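Local coordinates for protein putative epimerase (Burkholderia cenocepacia, PDB 4LW8) that is a putative NAD(P)-dependent epimerase, a Rossmann-fold enzyme that probably acts on a nucleotide sugar in the making of the lipopolysaccharide O-antigen, at residues F29-Y43 against V227-E239. Residues are numbered along the deposited sequence; the frame is centred on the assembly and turned at random.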
loop_
_atom_site.group_PDB
_atom_site.type_symbol
_atom_site.label_atom_id
_atom_site.label_comp_id
_atom_site.label_asym_id
_atom_site.label_seq_id
_atom_site.Cartn_x
_atom_site.Cartn_y
_atom_site.Cartn_z
ATOM N N PHE A 29 -0.467 24.868 -3.196
ATOM C CA PHE A 29 -0.029 25.256 -4.531
ATOM C C PHE A 29 -0.984 24.798 -5.639
ATOM O O PHE A 29 -1.498 25.615 -6.391
ATOM C CB PHE A 29 1.368 24.688 -4.787
ATOM C CG PHE A 29 1.794 24.731 -6.230
ATOM C CD1 PHE A 29 1.943 25.942 -6.889
ATOM C CD2 PHE A 29 2.096 23.559 -6.909
ATOM C CE1 PHE A 29 2.347 25.981 -8.203
ATOM C CE2 PHE A 29 2.498 23.591 -8.217
ATOM C CZ PHE A 29 2.627 24.804 -8.870
ATOM N N THR A 30 -1.237 23.501 -5.724
ATOM C CA THR A 30 -2.093 22.952 -6.775
ATOM C C THR A 30 -3.541 23.408 -6.609
ATOM O O THR A 30 -4.216 23.749 -7.581
ATOM C CB THR A 30 -2.034 21.417 -6.774
ATOM O OG1 THR A 30 -0.669 21.005 -6.953
ATOM C CG2 THR A 30 -2.882 20.847 -7.900
ATOM N N GLY A 31 -3.997 23.438 -5.362
ATOM C CA GLY A 31 -5.359 23.841 -5.044
ATOM C C GLY A 31 -5.724 25.227 -5.549
ATOM O O GLY A 31 -6.834 25.451 -6.002
ATOM N N ARG A 32 -4.786 26.159 -5.481
ATOM C CA ARG A 32 -5.049 27.524 -5.935
ATOM C C ARG A 32 -5.450 27.557 -7.409
ATOM O O ARG A 32 -6.352 28.291 -7.800
ATOM C CB ARG A 32 -3.836 28.420 -5.701
ATOM C CG ARG A 32 -4.000 29.800 -6.315
ATOM C CD ARG A 32 -3.011 30.800 -5.763
ATOM N NE ARG A 32 -1.659 30.559 -6.254
ATOM C CZ ARG A 32 -0.753 31.510 -6.448
ATOM N NH1 ARG A 32 -1.053 32.784 -6.215
ATOM N NH2 ARG A 32 0.453 31.190 -6.892
ATOM N N TYR A 33 -4.744 26.785 -8.224
ATOM C CA TYR A 33 -5.063 26.651 -9.638
ATOM C C TYR A 33 -6.312 25.779 -9.893
ATOM O O TYR A 33 -7.072 26.051 -10.814
ATOM C CB TYR A 33 -3.844 26.101 -10.369
ATOM C CG TYR A 33 -2.701 27.089 -10.319
ATOM C CD1 TYR A 33 -2.637 28.156 -11.205
ATOM C CD2 TYR A 33 -1.711 26.983 -9.349
ATOM C CE1 TYR A 33 -1.608 29.072 -11.145
ATOM C CE2 TYR A 33 -0.665 27.889 -9.291
ATOM C CZ TYR A 33 -0.630 28.936 -10.187
ATOM O OH TYR A 33 0.386 29.857 -10.133
ATOM N N MET A 34 -6.522 24.741 -9.083
ATOM C CA MET A 34 -7.705 23.892 -9.234
ATOM C C MET A 34 -8.963 24.723 -8.992
ATOM O O MET A 34 -9.993 24.554 -9.660
ATOM C CB MET A 34 -7.669 22.708 -8.259
ATOM C CG MET A 34 -8.667 21.604 -8.605
ATOM S SD MET A 34 -8.235 20.770 -10.142
ATOM C CE MET A 34 -9.710 21.070 -11.130
ATOM N N ALA A 35 -8.861 25.635 -8.036
ATOM C CA ALA A 35 -9.969 26.521 -7.703
ATOM C C ALA A 35 -10.379 27.369 -8.915
ATOM O O ALA A 35 -11.557 27.422 -9.275
ATOM C CB ALA A 35 -9.593 27.400 -6.524
ATOM N N GLU A 36 -9.408 28.011 -9.559
ATOM C CA GLU A 36 -9.698 28.825 -10.735
ATOM C C GLU A 36 -10.348 27.993 -11.857
ATOM O O GLU A 36 -11.314 28.430 -12.480
ATOM C CB GLU A 36 -8.421 29.502 -11.240
ATOM C CG GLU A 36 -8.649 30.531 -12.350
ATOM C CD GLU A 36 -8.852 29.900 -13.722
ATOM O OE1 GLU A 36 -8.330 28.776 -13.948
ATOM O OE2 GLU A 36 -9.540 30.526 -14.566
ATOM N N ARG A 37 -9.811 26.807 -12.124
ATOM C CA ARG A 37 -10.392 25.917 -13.137
ATOM C C ARG A 37 -11.861 25.593 -12.828
ATOM O O ARG A 37 -12.725 25.731 -13.687
ATOM C CB ARG A 37 -9.589 24.620 -13.241
ATOM C CG ARG A 37 -8.532 24.624 -14.342
ATOM C CD ARG A 37 -7.315 25.519 -14.028
ATOM N NE ARG A 37 -6.345 25.446 -15.125
ATOM C CZ ARG A 37 -6.416 26.194 -16.224
ATOM N NH1 ARG A 37 -7.388 27.091 -16.357
ATOM N NH2 ARG A 37 -5.514 26.055 -17.185
ATOM N N LEU A 38 -12.134 25.169 -11.599
ATOM C CA LEU A 38 -13.489 24.821 -11.187
ATOM C C LEU A 38 -14.444 26.015 -11.206
ATOM O O LEU A 38 -15.581 25.892 -11.645
ATOM C CB LEU A 38 -13.479 24.204 -9.790
ATOM C CG LEU A 38 -12.896 22.785 -9.730
ATOM C CD1 LEU A 38 -12.608 22.412 -8.301
ATOM C CD2 LEU A 38 -13.858 21.777 -10.356
ATOM N N GLN A 39 -13.984 27.160 -10.714
ATOM C CA GLN A 39 -14.793 28.372 -10.729
ATOM C C GLN A 39 -15.181 28.778 -12.142
ATOM O O GLN A 39 -16.323 29.156 -12.394
ATOM C CB GLN A 39 -14.048 29.514 -10.037
ATOM C CG GLN A 39 -14.162 29.472 -8.518
ATOM C CD GLN A 39 -13.228 30.441 -7.834
ATOM O OE1 GLN A 39 -12.348 31.028 -8.465
ATOM N NE2 GLN A 39 -13.421 30.626 -6.536
ATOM N N ALA A 40 -14.233 28.688 -13.071
ATOM C CA ALA A 40 -14.500 29.024 -14.473
ATOM C C ALA A 40 -15.434 28.013 -15.126
ATOM O O ALA A 40 -16.122 28.334 -16.084
ATOM C CB ALA A 40 -13.200 29.122 -15.263
ATOM N N ALA A 41 -15.450 26.786 -14.617
ATOM C CA ALA A 41 -16.363 25.770 -15.127
ATOM C C ALA A 41 -17.729 25.894 -14.457
ATOM O O ALA A 41 -18.623 25.086 -14.706
ATOM C CB ALA A 41 -15.797 24.385 -14.913
ATOM N N GLY A 42 -17.866 26.886 -13.579
ATOM C CA GLY A 42 -19.144 27.227 -12.976
ATOM C C GLY A 42 -19.448 26.666 -11.594
ATOM O O GLY A 42 -20.586 26.767 -11.144
ATOM N N TYR A 43 -18.457 26.092 -10.913
ATOM C CA TYR A 43 -18.684 25.541 -9.574
ATOM C C TYR A 43 -18.574 26.579 -8.455
ATOM O O TYR A 43 -17.818 27.544 -8.555
ATOM C CB TYR A 43 -17.688 24.417 -9.260
ATOM C CG TYR A 43 -17.877 23.127 -10.035
ATOM C CD1 TYR A 43 -18.675 22.098 -9.536
ATOM C CD2 TYR A 43 -17.242 22.930 -11.261
ATOM C CE1 TYR A 43 -18.849 20.908 -10.248
ATOM C CE2 TYR A 43 -17.402 21.748 -11.975
ATOM C CZ TYR A 43 -18.210 20.742 -11.469
ATOM O OH TYR A 43 -18.373 19.577 -12.185
ATOM N N VAL A 227 1.513 23.533 -13.954
ATOM C CA VAL A 227 0.391 23.281 -13.044
ATOM C C VAL A 227 -0.968 23.694 -13.665
ATOM O O VAL A 227 -1.998 23.053 -13.419
ATOM C CB VAL A 227 0.602 24.011 -11.679
ATOM C CG1 VAL A 227 0.638 25.538 -11.859
ATOM C CG2 VAL A 227 -0.464 23.602 -10.674
ATOM N N ARG A 228 -0.968 24.722 -14.509
ATOM C CA ARG A 228 -2.201 25.149 -15.152
ATOM C C ARG A 228 -2.714 24.081 -16.128
ATOM O O ARG A 228 -3.917 23.835 -16.198
ATOM C CB ARG A 228 -1.996 26.481 -15.877
ATOM C CG ARG A 228 -1.774 27.652 -14.940
ATOM C CD ARG A 228 -1.276 28.879 -15.659
ATOM N NE ARG A 228 0.029 28.648 -16.274
ATOM C CZ ARG A 228 0.681 29.567 -16.976
ATOM N NH1 ARG A 228 0.147 30.776 -17.139
ATOM N NH2 ARG A 228 1.858 29.284 -17.512
ATOM N N ASP A 229 -1.804 23.422 -16.846
ATOM C CA ASP A 229 -2.171 22.309 -17.724
ATOM C C ASP A 229 -2.670 21.117 -16.921
ATOM O O ASP A 229 -3.606 20.420 -17.327
ATOM C CB ASP A 229 -0.984 21.841 -18.580
ATOM C CG ASP A 229 -0.495 22.894 -19.563
ATOM O OD1 ASP A 229 -1.187 23.910 -19.782
ATOM O OD2 ASP A 229 0.585 22.683 -20.151
ATOM N N VAL A 230 -2.017 20.856 -15.793
ATOM C CA VAL A 230 -2.370 19.693 -14.983
ATOM C C VAL A 230 -3.794 19.849 -14.422
ATOM O O VAL A 230 -4.618 18.935 -14.497
ATOM C CB VAL A 230 -1.359 19.480 -13.836
ATOM C CG1 VAL A 230 -1.891 18.484 -12.795
ATOM C CG2 VAL A 230 0.025 19.034 -14.388
ATOM N N THR A 231 -4.102 21.024 -13.895
ATOM C CA THR A 231 -5.422 21.230 -13.323
ATOM C C THR A 231 -6.494 21.294 -14.426
ATOM O O THR A 231 -7.640 20.909 -14.188
ATOM C CB THR A 231 -5.437 22.477 -12.415
ATOM O OG1 THR A 231 -4.957 23.615 -13.137
ATOM C CG2 THR A 231 -4.520 22.238 -11.195
ATOM N N ALA A 232 -6.135 21.766 -15.622
ATOM C CA ALA A 232 -7.076 21.718 -16.750
ATOM C C ALA A 232 -7.437 20.259 -17.069
ATOM O O ALA A 232 -8.586 19.950 -17.355
ATOM C CB ALA A 232 -6.503 22.416 -17.983
ATOM N N ALA A 233 -6.447 19.373 -17.014
ATOM C CA ALA A 233 -6.669 17.938 -17.201
ATOM C C ALA A 233 -7.533 17.346 -16.083
ATOM O O ALA A 233 -8.421 16.539 -16.338
ATOM C CB ALA A 233 -5.325 17.203 -17.267
ATOM N N TYR A 234 -7.260 17.751 -14.847
ATOM C CA TYR A 234 -8.050 17.328 -13.701
ATOM C C TYR A 234 -9.533 17.691 -13.913
ATOM O O TYR A 234 -10.427 16.873 -13.678
ATOM C CB TYR A 234 -7.534 17.978 -12.410
ATOM C CG TYR A 234 -6.256 17.371 -11.818
ATOM C CD1 TYR A 234 -5.521 16.414 -12.515
ATOM C CD2 TYR A 234 -5.804 17.752 -10.552
ATOM C CE1 TYR A 234 -4.361 15.858 -11.975
ATOM C CE2 TYR A 234 -4.643 17.201 -9.999
ATOM C CZ TYR A 234 -3.922 16.248 -10.728
ATOM O OH TYR A 234 -2.763 15.693 -10.206
ATOM N N LEU A 235 -9.787 18.904 -14.391
ATOM C CA LEU A 235 -11.158 19.331 -14.644
ATOM C C LEU A 235 -11.813 18.458 -15.715
ATOM O O LEU A 235 -12.972 18.066 -15.577
ATOM C CB LEU A 235 -11.206 20.804 -15.058
ATOM C CG LEU A 235 -12.595 21.293 -15.485
ATOM C CD1 LEU A 235 -13.601 21.211 -14.342
ATOM C CD2 LEU A 235 -12.536 22.707 -16.067
ATOM N N LYS A 236 -11.069 18.145 -16.773
ATOM C CA LYS A 236 -11.585 17.286 -17.837
ATOM C C LYS A 236 -11.928 15.898 -17.302
ATOM O O LYS A 236 -12.921 15.296 -17.709
ATOM C CB LYS A 236 -10.574 17.182 -18.989
ATOM C CG LYS A 236 -10.568 18.400 -19.897
ATOM C CD LYS A 236 -11.872 18.459 -20.699
ATOM C CE LYS A 236 -11.897 19.599 -21.707
ATOM N NZ LYS A 236 -12.028 20.917 -21.034
ATOM N N LEU A 237 -11.121 15.392 -16.377
ATOM C CA LEU A 237 -11.424 14.112 -15.741
ATOM C C LEU A 237 -12.686 14.191 -14.879
ATOM O O LEU A 237 -13.476 13.248 -14.823
ATOM C CB LEU A 237 -10.241 13.633 -14.907
ATOM C CG LEU A 237 -9.039 13.211 -15.763
ATOM C CD1 LEU A 237 -7.853 12.901 -14.864
ATOM C CD2 LEU A 237 -9.399 12.008 -16.636
ATOM N N ILE A 238 -12.854 15.306 -14.186
ATOM C CA ILE A 238 -14.082 15.555 -13.440
ATOM C C ILE A 238 -15.301 15.521 -14.386
ATOM O O ILE A 238 -16.274 14.808 -14.138
ATOM C CB ILE A 238 -14.013 16.919 -12.703
ATOM C CG1 ILE A 238 -13.058 16.836 -11.500
ATOM C CG2 ILE A 238 -15.399 17.391 -12.296
ATOM C CD1 ILE A 238 -13.491 15.867 -10.406
ATOM N N GLU A 239 -15.224 16.256 -15.494
ATOM C CA GLU A 239 -16.366 16.391 -16.402
ATOM C C GLU A 239 -16.729 15.056 -17.058
ATOM O O GLU A 239 -17.906 14.737 -17.227
ATOM C CB GLU A 239 -16.062 17.425 -17.489
ATOM C CG GLU A 239 -15.900 18.830 -16.966
ATOM C CD GLU A 239 -15.354 19.800 -18.005
ATOM O OE1 GLU A 239 -14.735 19.359 -19.006
ATOM O OE2 GLU A 239 -15.540 21.018 -17.800
#
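Thr231 presses its side chain into helix 29-40 as a knob among Thr30, Tyr33, Met34 and Arg37, where two helices of the Rossmann-type fold of the epimerase/dehydratase family pack side by side. Helix 29-40 follows the first strand, 20-24, of the central sheet and crosses helix 227-239 at -51° with the axes 9.0 Å apart. Arg37 bends at the CB–CG bond (chi2 72°) and, extended beyond it, reaches across to the backbone of the partner helix. Its NE and NH2 meet the carbonyl O of Arg228 side-on, NH2 at 2.9 Å from that oxygen. NE lies in the carbonyl plane on a lone pair, whereas NH2 stands well above it. The same oxygen also accepts the helical N-H of Ala232, so three donors share it. This paired grip, with the oxygen in the guanidinium plane, holds the orientation of the group; NH1 adds a salt bridge to Glu36 OE1 with a weak hydrogen bond.

Toward the start of both helices, Val227 sets CG1 over the centre of the Tyr33 ring in a CH-pi contact, 3.8 Å from the centroid, while Phe29 CZ comes within 3.6 Å of Val227 CB. The Tyr33 hydroxyl bonds beyond the pair to Val191 O, and Arg228, whose CG lies against this ring, forms a salt bridge with Asp226. On the side facing the sheet, Met34 brings SD to the edge of the Tyr234 ring, 3.9 Å from Tyr234 CD2, as a Met-aromatic contact; that tyrosine also packs on strands 130-134 and 180-189. Farther along, Leu235 fits its methyls against Leu38 CD2 and Ala41 CB, in the last turn that the Schellman motif with Gly42 closes. Behind the arginine, Thr231 OG1 donates to Val227 O at 3.0 Å and accepts a weak bond from Arg37 NE.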